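Local structure of aminotransferase TlmJ (Streptoalloteichus hindustanus, 5UID) at residues 63-68 and 178-183. The protein is a pyridoxal 5'-phosphate-dependent aminotransferase of the DegT/DnrJ/EryC1 family that probably acts in natural-product biosynthesis. Residues are numbered along the deposited sequence; the frame is centred on the assembly and turned at random.
Sequences EGLFLS and VGVWSF
Ser68, whose CB packs 4.2 Å from Val178 CG1, turns its hydroxyl back onto its own helix: OG donates a 2.7 Å hydrogen bond to Leu65 O. This is helix-on-sheet packing in the large domain of a fold type I (aspartate aminotransferase-like) enzyme. The serine bond reaches the carbonyl with the donor tilted 27° from the carbonyl plane, and satisfies the buried hydroxyl within the helix. Helix 61-72 lies on one face of the mixed seven-stranded sheet and runs nearly antiparallel to strand 178-182, the two segment axes approaching to 8.4 Å at an angle of 160°. The closest fit is at Gly64, which brings the helix backbone to within 6.1 Å of the strand, measured from Gly64 CA to Val180 CA. With chi1 at -159°, CG1 of Val180 swings away from the strand's own N and butts against this bare turn, 3.8 Å from Gly64 CA. On the strand, Val178 and Val180 both direct CB at the helix. At the C-terminal end of the strand, Ser182 OG hydrogen-bonds a phosphate oxygen of the cofactor-modified lysine at position 187, so this strand leads from the buried interface into the active site. The other branch of Val180, CG2, meets the leucine side chain obliquely, lying 4.0 Å from Leu65 CD2.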
ATOM      1  N   GLU A  63      -2.380  -1.705  -6.889  1.00 29.35           N
ATOM      2  CA  GLU A  63      -0.939  -1.588  -7.062  1.00 29.85           C
ATOM      3  C   GLU A  63      -0.415  -2.673  -7.992  1.00 30.41           C
ATOM      4  O   GLU A  63       0.474  -2.422  -8.812  1.00 27.69           O
ATOM      5  CB  GLU A  63      -0.247  -1.657  -5.704  1.00 35.94           C
ATOM      6  CG  GLU A  63       1.240  -1.400  -5.759  1.00 43.75           C
ATOM      7  CD  GLU A  63       1.579   0.040  -6.079  1.00 48.26           C
ATOM      8  OE1 GLU A  63       0.700   0.915  -5.928  1.00 50.26           O
ATOM      9  OE2 GLU A  63       2.731   0.299  -6.482  1.00 54.83           O
ATOM     10  N   GLY A  64      -0.962  -3.886  -7.882  1.00 31.60           N
ATOM     11  CA  GLY A  64      -0.600  -4.935  -8.820  1.00 25.80           C
ATOM     12  C   GLY A  64      -0.988  -4.605 -10.246  1.00 23.17           C
ATOM     13  O   GLY A  64      -0.276  -4.967 -11.188  1.00 22.82           O
ATOM     14  N   LEU A  65      -2.111  -3.907 -10.429  1.00 28.87           N
ATOM     15  CA  LEU A  65      -2.513  -3.501 -11.773  1.00 29.71           C
ATOM     16  C   LEU A  65      -1.594  -2.412 -12.317  1.00 32.56           C
ATOM     17  O   LEU A  65      -1.185  -2.463 -13.484  1.00 25.46           O
ATOM     18  CB  LEU A  65      -3.968  -3.030 -11.769  1.00 27.61           C
ATOM     19  CG  LEU A  65      -5.045  -4.101 -11.565  1.00 29.10           C
ATOM     20  CD1 LEU A  65      -6.380  -3.466 -11.212  1.00 24.02           C
ATOM     21  CD2 LEU A  65      -5.188  -4.977 -12.808  1.00 25.45           C
ATOM     22  N   PHE A  66      -1.263  -1.418 -11.487  1.00 24.78           N
ATOM     23  CA  PHE A  66      -0.323  -0.381 -11.907  1.00 28.93           C
ATOM     24  C   PHE A  66       1.036  -0.978 -12.255  1.00 34.20           C
ATOM     25  O   PHE A  66       1.659  -0.583 -13.248  1.00 37.88           O
ATOM     26  CB  PHE A  66      -0.170   0.675 -10.810  1.00 24.70           C
ATOM     27  CG  PHE A  66      -1.149   1.810 -10.914  1.00 31.37           C
ATOM     28  CD1 PHE A  66      -2.473   1.644 -10.536  1.00 31.04           C
ATOM     29  CD2 PHE A  66      -0.738   3.055 -11.370  1.00 25.97           C
ATOM     30  CE1 PHE A  66      -3.372   2.690 -10.625  1.00 26.38           C
ATOM     31  CE2 PHE A  66      -1.633   4.105 -11.462  1.00 31.78           C
ATOM     32  CZ  PHE A  66      -2.953   3.923 -11.089  1.00 35.48           C
ATOM     33  N   LEU A  67       1.514  -1.928 -11.448  1.00 27.43           N
ATOM     34  CA  LEU A  67       2.813  -2.537 -11.713  1.00 30.69           C
ATOM     35  C   LEU A  67       2.814  -3.284 -13.040  1.00 31.06           C
ATOM     36  O   LEU A  67       3.791  -3.218 -13.796  1.00 37.20           O
ATOM     37  CB  LEU A  67       3.203  -3.481 -10.576  1.00 27.44           C
ATOM     38  CG  LEU A  67       3.602  -2.849  -9.244  1.00 30.21           C
ATOM     39  CD1 LEU A  67       3.818  -3.923  -8.188  1.00 29.18           C
ATOM     40  CD2 LEU A  67       4.848  -1.996  -9.410  1.00 33.43           C
ATOM     41  N   SER A  68       1.729  -4.001 -13.342  1.00 27.95           N
ATOM     42  CA  SER A  68       1.692  -4.784 -14.574  1.00 32.60           C
ATOM     43  C   SER A  68       1.766  -3.884 -15.802  1.00 33.42           C
ATOM     44  O   SER A  68       2.444  -4.213 -16.782  1.00 34.69           O
ATOM     45  CB  SER A  68       0.435  -5.653 -14.612  1.00 27.51           C
ATOM     46  OG  SER A  68      -0.731  -4.862 -14.734  1.00 39.60           O
ATOM     47  N   VAL A 178      -0.601 -12.266 -17.057  1.00 27.28           N
ATOM     48  CA  VAL A 178      -0.497 -11.757 -15.695  1.00 28.35           C
ATOM     49  C   VAL A 178      -1.849 -11.906 -15.012  1.00 29.80           C
ATOM     50  O   VAL A 178      -2.896 -11.665 -15.623  1.00 31.17           O
ATOM     51  CB  VAL A 178      -0.034 -10.285 -15.664  1.00 26.36           C
ATOM     52  CG1 VAL A 178       0.130  -9.805 -14.225  1.00 23.72           C
ATOM     53  CG2 VAL A 178       1.268 -10.103 -16.445  1.00 24.27           C
ATOM     54  N   GLY A 179      -1.824 -12.312 -13.750  1.00 22.27           N
ATOM     55  CA  GLY A 179      -3.017 -12.335 -12.915  1.00 23.72           C
ATOM     56  C   GLY A 179      -2.806 -11.489 -11.673  1.00 25.41           C
ATOM     57  O   GLY A 179      -1.707 -11.458 -11.117  1.00 25.22           O
ATOM     58  N   VAL A 180      -3.861 -10.791 -11.256  1.00 27.57           N
ATOM     59  CA  VAL A 180      -3.831  -9.947 -10.066  1.00 28.44           C
ATOM     60  C   VAL A 180      -5.035 -10.285  -9.197  1.00 30.03           C
ATOM     61  O   VAL A 180      -6.148 -10.464  -9.705  1.00 35.72           O
ATOM     62  CB  VAL A 180      -3.828  -8.444 -10.422  1.00 29.02           C
ATOM     63  CG1 VAL A 180      -3.290  -7.628  -9.258  1.00 20.24           C
ATOM     64  CG2 VAL A 180      -3.022  -8.178 -11.692  1.00 30.85           C
ATOM     65  N   TRP A 181      -4.811 -10.370  -7.889  1.00 22.91           N
ATOM     66  CA  TRP A 181      -5.860 -10.662  -6.923  1.00 21.67           C
ATOM     67  C   TRP A 181      -5.923  -9.563  -5.873  1.00 25.72           C
ATOM     68  O   TRP A 181      -4.943  -8.855  -5.624  1.00 22.62           O
ATOM     69  CB  TRP A 181      -5.629 -12.012  -6.230  1.00 20.63           C
ATOM     70  CG  TRP A 181      -5.847 -13.196  -7.114  1.00 24.72           C
ATOM     71  CD1 TRP A 181      -6.944 -14.004  -7.146  1.00 27.19           C
ATOM     72  CD2 TRP A 181      -4.943 -13.709  -8.097  1.00 21.61           C
ATOM     73  NE1 TRP A 181      -6.780 -14.988  -8.089  1.00 24.01           N
ATOM     74  CE2 TRP A 181      -5.559 -14.830  -8.688  1.00 29.55           C
ATOM     75  CE3 TRP A 181      -3.672 -13.327  -8.537  1.00 24.63           C
ATOM     76  CZ2 TRP A 181      -4.949 -15.572  -9.695  1.00 32.41           C
ATOM     77  CZ3 TRP A 181      -3.069 -14.064  -9.534  1.00 31.01           C
ATOM     78  CH2 TRP A 181      -3.708 -15.173 -10.104  1.00 33.01           C
ATOM     79  N   SER A 182      -7.091  -9.436  -5.246  1.00 26.39           N
ATOM     80  CA  SER A 182      -7.308  -8.488  -4.163  1.00 23.23           C
ATOM     81  C   SER A 182      -7.693  -9.227  -2.892  1.00 23.94           C
ATOM     82  O   SER A 182      -8.500 -10.160  -2.923  1.00 22.70           O
ATOM     83  CB  SER A 182      -8.404  -7.476  -4.494  1.00 27.08           C
ATOM     84  OG  SER A 182      -8.711  -6.697  -3.346  1.00 27.02           O
ATOM     85  N   PHE A 183      -7.120  -8.791  -1.771  1.00 22.03           N
ATOM     86  CA  PHE A 183      -7.479  -9.301  -0.457  1.00 22.92           C
ATOM     87  C   PHE A 183      -7.994  -8.177   0.438  1.00 25.84           C
ATOM     88  O   PHE A 183      -7.832  -8.222   1.660  1.00 27.97           O
ATOM     89  CB  PHE A 183      -6.290 -10.012   0.189  1.00 26.06           C
ATOM     90  CG  PHE A 183      -5.650 -11.058  -0.691  1.00 24.87           C
ATOM     91  CD1 PHE A 183      -6.425 -11.978  -1.382  1.00 26.84           C
ATOM     92  CD2 PHE A 183      -4.271 -11.113  -0.833  1.00 23.90           C
ATOM     93  CE1 PHE A 183      -5.837 -12.941  -2.194  1.00 29.24           C
ATOM     94  CE2 PHE A 183      -3.675 -12.072  -1.642  1.00 27.42           C
ATOM     95  CZ  PHE A 183      -4.460 -12.988  -2.323  1.00 26.03           C
TER